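Local atomic coordinates of charybdin (Charybdis maritima, PDB entry 2B7U), a protein that belongs to the ribosome-inactivating proteins, a family best known from plants, and combines helices with a mixed beta sheet. Residues 37-48 against 237-247; 207-217 against 247-255. All blocks are in the same frame, centred on the assembly; numbering follows the deposited sequence.

The two contacts lie on the same side of the chain's centre, their own centres 14 Å apart, and follow the C-terminal part of the chain as it leaves helix 233-237. In sequence they interleave: 37-48 and 207-217 come first, then 237-247 and 247-255, which share P247. Contact 1 sets the beginning of the tail beside the small hairpin 38-40/43-45; contact 2 carries it along helix 202-214 and ends in a disulfide. The helix joins both, since L40 packs on I209 and L210 on W38. Within the tail, R250 NH1 probably donates to Q245 OE1, tying the two contacts directly. Hairpin, helix and tail thus pack together, although they are far apart in sequence.

Contact 1. Residues 37-48 against 237-247; sequences TWYLHGVPVLPL and LNFLGIVEQHP
The indole of W38 turns its NE1 edge to the side-chain amide of Q245, the two planes 54° apart, while V45 CB lies over one face near the rim. At that edge NE1 stands 3.4 Å from Q245 NE2; both are donors, so this is contact without a hydrogen bond. The imidazole of H41 likewise meets L237 CD2 at its edge, and L40 CD1 lies over one of its faces. Glutamine suits position 245 because its amide can serve several partners. Its chain is extended, with CG anti to the backbone N (chi1 -171°), which carries NE2 to within 2.8 Å of L46 O. NE2 approaches in the plane of that carbonyl and also donates to a water shared with T37 OG1, while OE1 has its partner further along the tail, in R250.

Beside this polar end the backbones run parallel. V243 N donates to P44 O at 3.0 Å, and V243 O accepts from L46 N at 3.0 Å in a nearly straight bond (176°). Branched aliphatic residues fill in around this pairing. V45 CG1 rests on Q245 CB at 3.9 Å, and the methyl ends of L46 and I242 press together tightly, L46 CD2 to I242 CD1 at 3.4 Å, with the two side chains at about a right angle. The ring of P44 lies against I242 as well, P44 CB 3.8 Å from I242 CD1. L35 of helix 21-35 touches both L46 and I242.

A type I' turn from L40 to V43, with G42 at the positive phi that glycine tolerates easily, closes strands 38-40 and 43-45 into a two-residue beta hairpin. Strand 43-45 gains segment 237-247 as a parallel neighbour through a single beta bridge, V45 to V243.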
# COMPACT_ATOMS: atom_id res chain seq x y z
N THR A 37 -15.25 1.88 1.19
CA THR A 37 -16.47 2.13 1.99
C THR A 37 -17.51 2.89 1.21
O THR A 37 -18.68 2.59 1.30
CB THR A 37 -16.19 2.92 3.29
OG1 THR A 37 -15.92 4.31 2.98
CG2 THR A 37 -15.11 2.29 4.03
N TRP A 38 -17.08 3.88 0.44
CA TRP A 38 -17.93 4.69 -0.41
C TRP A 38 -17.08 5.13 -1.57
O TRP A 38 -15.94 4.70 -1.69
CB TRP A 38 -18.50 5.89 0.29
CG TRP A 38 -17.45 6.91 0.81
CD1 TRP A 38 -16.59 6.71 1.84
CD2 TRP A 38 -17.24 8.28 0.37
NE1 TRP A 38 -15.83 7.84 2.05
CE2 TRP A 38 -16.21 8.82 1.16
CE3 TRP A 38 -17.81 9.09 -0.63
CZ2 TRP A 38 -15.75 10.15 1.00
CZ3 TRP A 38 -17.32 10.38 -0.81
CH2 TRP A 38 -16.33 10.91 0.03
N TYR A 39 -17.71 5.89 -2.48
CA TYR A 39 -17.09 6.22 -3.77
C TYR A 39 -17.22 7.69 -4.09
O TYR A 39 -18.25 8.32 -3.84
CB TYR A 39 -17.69 5.37 -4.90
CG TYR A 39 -17.33 3.93 -4.82
CD1 TYR A 39 -18.07 3.03 -4.03
CD2 TYR A 39 -16.27 3.42 -5.57
CE1 TYR A 39 -17.73 1.69 -3.95
CE2 TYR A 39 -15.92 2.08 -5.50
CZ TYR A 39 -16.65 1.21 -4.68
OH TYR A 39 -16.30 -0.12 -4.63
N LEU A 40 -16.17 8.24 -4.67
CA LEU A 40 -16.14 9.58 -5.15
C LEU A 40 -15.80 9.57 -6.65
O LEU A 40 -14.71 9.20 -7.02
CB LEU A 40 -15.07 10.36 -4.38
CG LEU A 40 -14.94 11.79 -4.88
CD1 LEU A 40 -16.23 12.53 -4.80
CD2 LEU A 40 -13.83 12.58 -4.17
N HIS A 41 -16.74 9.90 -7.52
CA HIS A 41 -16.53 9.90 -8.97
C HIS A 41 -15.94 8.59 -9.44
O HIS A 41 -15.03 8.56 -10.29
CB HIS A 41 -15.68 11.09 -9.40
CG HIS A 41 -16.28 12.38 -9.01
ND1 HIS A 41 -15.59 13.39 -8.36
CD2 HIS A 41 -17.56 12.80 -9.07
CE1 HIS A 41 -16.42 14.39 -8.10
NE2 HIS A 41 -17.62 14.05 -8.52
N GLY A 42 -16.47 7.51 -8.89
CA GLY A 42 -16.10 6.15 -9.25
C GLY A 42 -14.87 5.59 -8.57
O GLY A 42 -14.54 4.41 -8.79
N VAL A 43 -14.21 6.41 -7.76
CA VAL A 43 -12.99 5.98 -7.07
C VAL A 43 -13.30 5.65 -5.60
O VAL A 43 -13.91 6.46 -4.88
CB VAL A 43 -11.83 6.98 -7.25
CG1 VAL A 43 -12.27 8.35 -7.03
CG2 VAL A 43 -10.61 6.59 -6.38
N PRO A 44 -12.87 4.47 -5.15
CA PRO A 44 -13.19 4.08 -3.80
C PRO A 44 -12.48 4.96 -2.76
O PRO A 44 -11.35 5.39 -2.98
CB PRO A 44 -12.68 2.63 -3.73
CG PRO A 44 -11.75 2.48 -4.86
CD PRO A 44 -12.14 3.44 -5.90
N VAL A 45 -13.17 5.17 -1.64
CA VAL A 45 -12.69 5.90 -0.47
C VAL A 45 -12.60 4.91 0.71
O VAL A 45 -13.52 4.17 0.99
CB VAL A 45 -13.59 7.08 -0.15
CG1 VAL A 45 -13.04 7.89 1.02
CG2 VAL A 45 -13.77 7.97 -1.40
N LEU A 46 -11.47 4.93 1.39
CA LEU A 46 -11.20 4.03 2.52
C LEU A 46 -11.99 4.46 3.75
O LEU A 46 -12.39 5.64 3.88
CB LEU A 46 -9.72 4.04 2.84
CG LEU A 46 -8.86 3.43 1.74
CD1 LEU A 46 -7.39 3.73 1.95
CD2 LEU A 46 -9.05 1.95 1.60
N PRO A 47 -12.19 3.52 4.68
CA PRO A 47 -12.85 3.89 5.92
C PRO A 47 -12.08 4.94 6.70
O PRO A 47 -10.88 5.02 6.56
CB PRO A 47 -12.89 2.60 6.73
CG PRO A 47 -12.17 1.58 5.98
CD PRO A 47 -11.80 2.11 4.62
N LEU A 48 -12.81 5.75 7.45
CA LEU A 48 -12.33 6.59 8.56
C LEU A 48 -13.40 7.52 9.14
O LEU A 48 -13.30 8.77 9.18
CB LEU A 48 -10.98 7.26 8.35
CG LEU A 48 -9.76 6.45 8.75
CD1 LEU A 48 -8.68 7.23 9.43
CD2 LEU A 48 -10.17 5.24 9.63
N LEU A 237 -7.65 13.45 -8.94
CA LEU A 237 -8.32 12.21 -8.57
C LEU A 237 -8.07 11.08 -9.60
O LEU A 237 -8.02 9.91 -9.24
CB LEU A 237 -9.83 12.45 -8.37
CG LEU A 237 -10.65 11.23 -7.95
CD1 LEU A 237 -10.11 10.59 -6.66
CD2 LEU A 237 -12.13 11.62 -7.82
N ASN A 238 -7.90 11.46 -10.87
CA ASN A 238 -7.64 10.51 -11.95
C ASN A 238 -6.37 9.69 -11.71
O ASN A 238 -6.24 8.56 -12.23
CB ASN A 238 -7.51 11.25 -13.28
CG ASN A 238 -8.85 11.70 -13.87
OD1 ASN A 238 -8.85 12.54 -14.78
ND2 ASN A 238 -9.98 11.17 -13.37
N PHE A 239 -5.43 10.23 -10.94
CA PHE A 239 -4.21 9.49 -10.58
C PHE A 239 -4.43 8.42 -9.51
O PHE A 239 -3.63 7.48 -9.43
CB PHE A 239 -3.11 10.44 -10.09
CG PHE A 239 -2.53 11.30 -11.16
CD1 PHE A 239 -3.18 12.46 -11.56
CD2 PHE A 239 -1.35 10.93 -11.81
CE1 PHE A 239 -2.65 13.27 -12.58
CE2 PHE A 239 -0.81 11.75 -12.82
CZ PHE A 239 -1.48 12.92 -13.19
N LEU A 240 -5.45 8.58 -8.67
CA LEU A 240 -5.60 7.70 -7.52
C LEU A 240 -6.50 6.51 -7.81
O LEU A 240 -7.53 6.62 -8.44
CB LEU A 240 -6.17 8.45 -6.30
CG LEU A 240 -5.12 9.22 -5.49
CD1 LEU A 240 -4.53 10.37 -6.27
CD2 LEU A 240 -5.63 9.71 -4.13
N GLY A 241 -6.06 5.36 -7.37
CA GLY A 241 -6.87 4.16 -7.38
C GLY A 241 -7.82 4.01 -6.22
O GLY A 241 -8.84 3.32 -6.30
N ILE A 242 -7.44 4.62 -5.10
CA ILE A 242 -8.23 4.61 -3.87
C ILE A 242 -7.76 5.81 -3.03
O ILE A 242 -6.61 6.24 -3.15
CB ILE A 242 -8.14 3.21 -3.15
CG1 ILE A 242 -9.23 3.08 -2.07
CG2 ILE A 242 -6.75 2.98 -2.59
CD1 ILE A 242 -9.59 1.67 -1.79
N VAL A 243 -8.66 6.36 -2.24
CA VAL A 243 -8.46 7.62 -1.53
C VAL A 243 -8.46 7.44 -0.01
O VAL A 243 -9.39 6.84 0.51
CB VAL A 243 -9.57 8.63 -1.93
CG1 VAL A 243 -9.33 9.94 -1.26
CG2 VAL A 243 -9.66 8.76 -3.46
N GLU A 244 -7.45 7.96 0.69
CA GLU A 244 -7.45 7.93 2.15
C GLU A 244 -8.48 8.90 2.71
O GLU A 244 -8.72 9.93 2.09
CB GLU A 244 -6.07 8.32 2.67
CG GLU A 244 -5.85 7.89 4.07
CD GLU A 244 -4.57 8.37 4.66
OE1 GLU A 244 -4.29 9.57 4.57
OE2 GLU A 244 -3.85 7.54 5.28
N GLN A 245 -9.07 8.61 3.87
CA GLN A 245 -10.11 9.48 4.46
C GLN A 245 -9.71 9.94 5.85
O GLN A 245 -10.04 9.30 6.84
CB GLN A 245 -11.45 8.75 4.51
CG GLN A 245 -12.58 9.68 4.91
CD GLN A 245 -13.95 9.04 4.96
OE1 GLN A 245 -14.94 9.77 5.05
NE2 GLN A 245 -14.03 7.69 4.89
N HIS A 246 -9.00 11.06 5.93
CA HIS A 246 -8.62 11.66 7.20
C HIS A 246 -9.85 12.31 7.88
O HIS A 246 -10.68 12.92 7.21
CB HIS A 246 -7.52 12.69 6.95
CG HIS A 246 -6.90 13.21 8.21
ND1 HIS A 246 -5.65 12.83 8.64
CD2 HIS A 246 -7.37 14.07 9.14
CE1 HIS A 246 -5.38 13.43 9.79
NE2 HIS A 246 -6.40 14.20 10.10
N PRO A 247 -10.01 12.15 9.20
CA PRO A 247 -11.14 12.78 9.92
C PRO A 247 -11.32 14.28 9.72
O PRO A 247 -12.44 14.77 9.79
CB PRO A 247 -10.82 12.50 11.39
CG PRO A 247 -10.02 11.28 11.36
CD PRO A 247 -9.19 11.32 10.11
O HOH W 1 -16.61 6.49 5.14
O HOH W 2 -8.72 6.37 5.43

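Contact 2. Residues 207-217 against 247-255; sequences FMILKSNADPC and PDTRSPPCA
The disulfide between C217 and C254 closes this contact, in which the C-terminal tail runs beside the last turns of helix 202-214. SG of C217 and SG of C254 are 2.0 Å apart, with a torsion of 93° about the bond, close to the relaxed right angle. D215, just past the helix, organises the backbone around the bridge. Its OD1 accepts from C217 N at 3.0 Å, forming an Asx turn, and from C254 N at 2.9 Å; the two donors come from opposite faces of the carboxylate. A short acidic side chain suits this place because one oxygen can grip both cysteine backbones. OD2 takes a water that also accepts from A255 N. P253 packs alongside, its CB 3.9 Å from P216 CD.

Further back along the helix, K211 bends at chi2 (75°) and reaches over the tail, where NZ donates to D248 O at 2.9 Å. The same ammonium group donates to two waters, one held by T249 O and S251 O, the other by P252 O. D248 O also accepts from S251 N, from the opposite face of its carbonyl plane. T249 serves both sides: its methyl CG2 meets F207 CD2 at 3.6 Å and L210 CB at 3.8 Å, while OG1 bonds back to H246 O. The whole is a disulfide-linked C-terminal tail laid along a helix, with an Asx turn at the crosslink.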
# COMPACT_ATOMS: atom_id res chain seq x y z
N PHE A 207 -6.27 14.08 0.94
CA PHE A 207 -6.87 15.16 1.71
C PHE A 207 -7.36 16.27 0.80
O PHE A 207 -8.48 16.79 0.96
CB PHE A 207 -5.86 15.74 2.71
CG PHE A 207 -6.43 16.85 3.53
CD1 PHE A 207 -6.22 18.16 3.16
CD2 PHE A 207 -7.26 16.57 4.61
CE1 PHE A 207 -6.79 19.21 3.89
CE2 PHE A 207 -7.82 17.61 5.35
CZ PHE A 207 -7.58 18.91 4.98
N MET A 208 -6.50 16.71 -0.13
CA MET A 208 -6.92 17.79 -1.05
C MET A 208 -8.21 17.44 -1.80
O MET A 208 -9.09 18.30 -2.03
CB MET A 208 -5.85 18.09 -2.10
CG MET A 208 -4.59 18.62 -1.56
SD MET A 208 -3.36 18.73 -2.90
CE MET A 208 -1.94 19.00 -1.89
N ILE A 209 -8.30 16.20 -2.25
CA ILE A 209 -9.46 15.72 -3.04
C ILE A 209 -10.72 15.69 -2.17
O ILE A 209 -11.75 16.25 -2.57
CB ILE A 209 -9.17 14.35 -3.63
CG1 ILE A 209 -8.08 14.50 -4.72
CG2 ILE A 209 -10.43 13.71 -4.23
CD1 ILE A 209 -7.41 13.21 -5.02
N LEU A 210 -10.65 15.08 -0.99
CA LEU A 210 -11.85 15.00 -0.15
C LEU A 210 -12.22 16.37 0.43
O LEU A 210 -13.39 16.68 0.57
CB LEU A 210 -11.67 13.99 0.96
CG LEU A 210 -11.55 12.55 0.49
CD1 LEU A 210 -11.56 11.63 1.68
CD2 LEU A 210 -12.68 12.19 -0.48
N LYS A 211 -11.23 17.18 0.78
CA LYS A 211 -11.55 18.51 1.31
C LYS A 211 -12.17 19.36 0.21
O LYS A 211 -13.12 20.15 0.48
CB LYS A 211 -10.33 19.17 1.99
CG LYS A 211 -10.72 20.24 2.99
CD LYS A 211 -11.25 19.71 4.28
CE LYS A 211 -11.57 20.86 5.23
NZ LYS A 211 -12.15 20.38 6.50
N SER A 212 -11.70 19.23 -1.04
CA SER A 212 -12.31 19.93 -2.17
C SER A 212 -13.78 19.53 -2.34
O SER A 212 -14.63 20.39 -2.60
CB SER A 212 -11.55 19.68 -3.46
OG SER A 212 -10.31 20.36 -3.42
N ASN A 213 -14.08 18.25 -2.20
CA ASN A 213 -15.45 17.75 -2.37
C ASN A 213 -16.37 18.22 -1.25
O ASN A 213 -17.55 18.44 -1.47
CB ASN A 213 -15.44 16.23 -2.45
CG ASN A 213 -16.78 15.63 -2.94
OD1 ASN A 213 -17.22 15.90 -4.04
ND2 ASN A 213 -17.35 14.74 -2.15
N ALA A 214 -15.80 18.38 -0.06
CA ALA A 214 -16.59 18.66 1.15
C ALA A 214 -16.78 20.10 1.45
O ALA A 214 -17.81 20.47 2.02
CB ALA A 214 -15.92 18.05 2.36
N ASP A 215 -15.75 20.90 1.19
CA ASP A 215 -15.61 22.24 1.81
C ASP A 215 -15.52 23.31 0.73
O ASP A 215 -14.49 23.48 0.09
CB ASP A 215 -14.36 22.26 2.72
CG ASP A 215 -14.18 23.55 3.49
OD1 ASP A 215 -14.94 24.52 3.25
OD2 ASP A 215 -13.24 23.63 4.34
N PRO A 216 -16.62 24.08 0.52
CA PRO A 216 -16.63 25.08 -0.51
C PRO A 216 -15.59 26.20 -0.35
O PRO A 216 -15.25 26.86 -1.34
CB PRO A 216 -18.04 25.68 -0.43
CG PRO A 216 -18.83 24.72 0.28
CD PRO A 216 -17.91 24.00 1.22
N CYS A 217 -15.09 26.38 0.87
CA CYS A 217 -14.08 27.37 1.18
C CYS A 217 -12.66 26.89 1.00
O CYS A 217 -11.73 27.69 1.10
CB CYS A 217 -14.28 27.88 2.60
SG CYS A 217 -15.91 28.75 2.77
N PRO A 247 -10.01 12.15 9.20
CA PRO A 247 -11.14 12.78 9.92
C PRO A 247 -11.32 14.28 9.72
O PRO A 247 -12.44 14.77 9.79
CB PRO A 247 -10.82 12.50 11.39
CG PRO A 247 -10.02 11.28 11.36
CD PRO A 247 -9.19 11.32 10.11
N ASP A 248 -10.24 15.02 9.51
CA ASP A 248 -10.34 16.45 9.21
C ASP A 248 -11.20 16.74 7.98
O ASP A 248 -11.74 17.84 7.85
CB ASP A 248 -8.97 17.09 9.00
CG ASP A 248 -8.14 17.19 10.29
OD1 ASP A 248 -6.97 17.63 10.17
OD2 ASP A 248 -8.62 16.86 11.40
N THR A 249 -11.35 15.78 7.07
CA THR A 249 -12.18 15.99 5.88
C THR A 249 -13.67 16.07 6.20
O THR A 249 -14.48 16.53 5.34
CB THR A 249 -11.91 14.92 4.81
OG1 THR A 249 -12.29 13.64 5.32
CG2 THR A 249 -10.44 14.90 4.40
N ARG A 250 -14.03 15.64 7.41
CA ARG A 250 -15.43 15.61 7.88
C ARG A 250 -15.69 16.74 8.87
O ARG A 250 -16.81 16.84 9.40
CB ARG A 250 -15.74 14.27 8.55
CG ARG A 250 -14.95 13.11 8.02
CD ARG A 250 -15.78 12.14 7.27
NE ARG A 250 -16.73 11.51 8.16
CZ ARG A 250 -17.36 10.36 7.94
NH1 ARG A 250 -17.14 9.64 6.87
NH2 ARG A 250 -18.23 9.94 8.84
N SER A 251 -14.67 17.56 9.17
CA SER A 251 -14.87 18.74 10.03
C SER A 251 -15.88 19.66 9.34
O SER A 251 -16.00 19.67 8.11
CB SER A 251 -13.56 19.50 10.31
OG SER A 251 -12.72 18.88 11.30
N PRO A 252 -16.63 20.44 10.12
CA PRO A 252 -17.52 21.36 9.44
C PRO A 252 -16.78 22.27 8.46
O PRO A 252 -15.70 22.77 8.78
CB PRO A 252 -18.13 22.18 10.58
CG PRO A 252 -17.83 21.48 11.80
CD PRO A 252 -16.73 20.51 11.58
N PRO A 253 -17.31 22.44 7.25
CA PRO A 253 -16.70 23.32 6.25
C PRO A 253 -16.71 24.80 6.59
O PRO A 253 -17.41 25.24 7.51
CB PRO A 253 -17.56 23.06 5.00
CG PRO A 253 -18.15 21.78 5.19
CD PRO A 253 -18.41 21.65 6.67
N CYS A 254 -15.91 25.54 5.83
CA CYS A 254 -15.84 27.00 5.93
C CYS A 254 -15.59 27.45 7.36
O CYS A 254 -16.20 28.40 7.85
CB CYS A 254 -17.06 27.66 5.32
SG CYS A 254 -17.18 27.36 3.57
N ALA A 255 -14.64 26.79 7.99
CA ALA A 255 -14.23 27.15 9.33
C ALA A 255 -13.45 28.45 9.22
O ALA A 255 -12.90 28.76 8.16
CB ALA A 255 -13.37 26.09 9.92
O HOH W 3 -14.57 19.37 5.64
O HOH W 4 -13.06 22.73 7.95
O HOH W 5 -12.75 25.00 6.50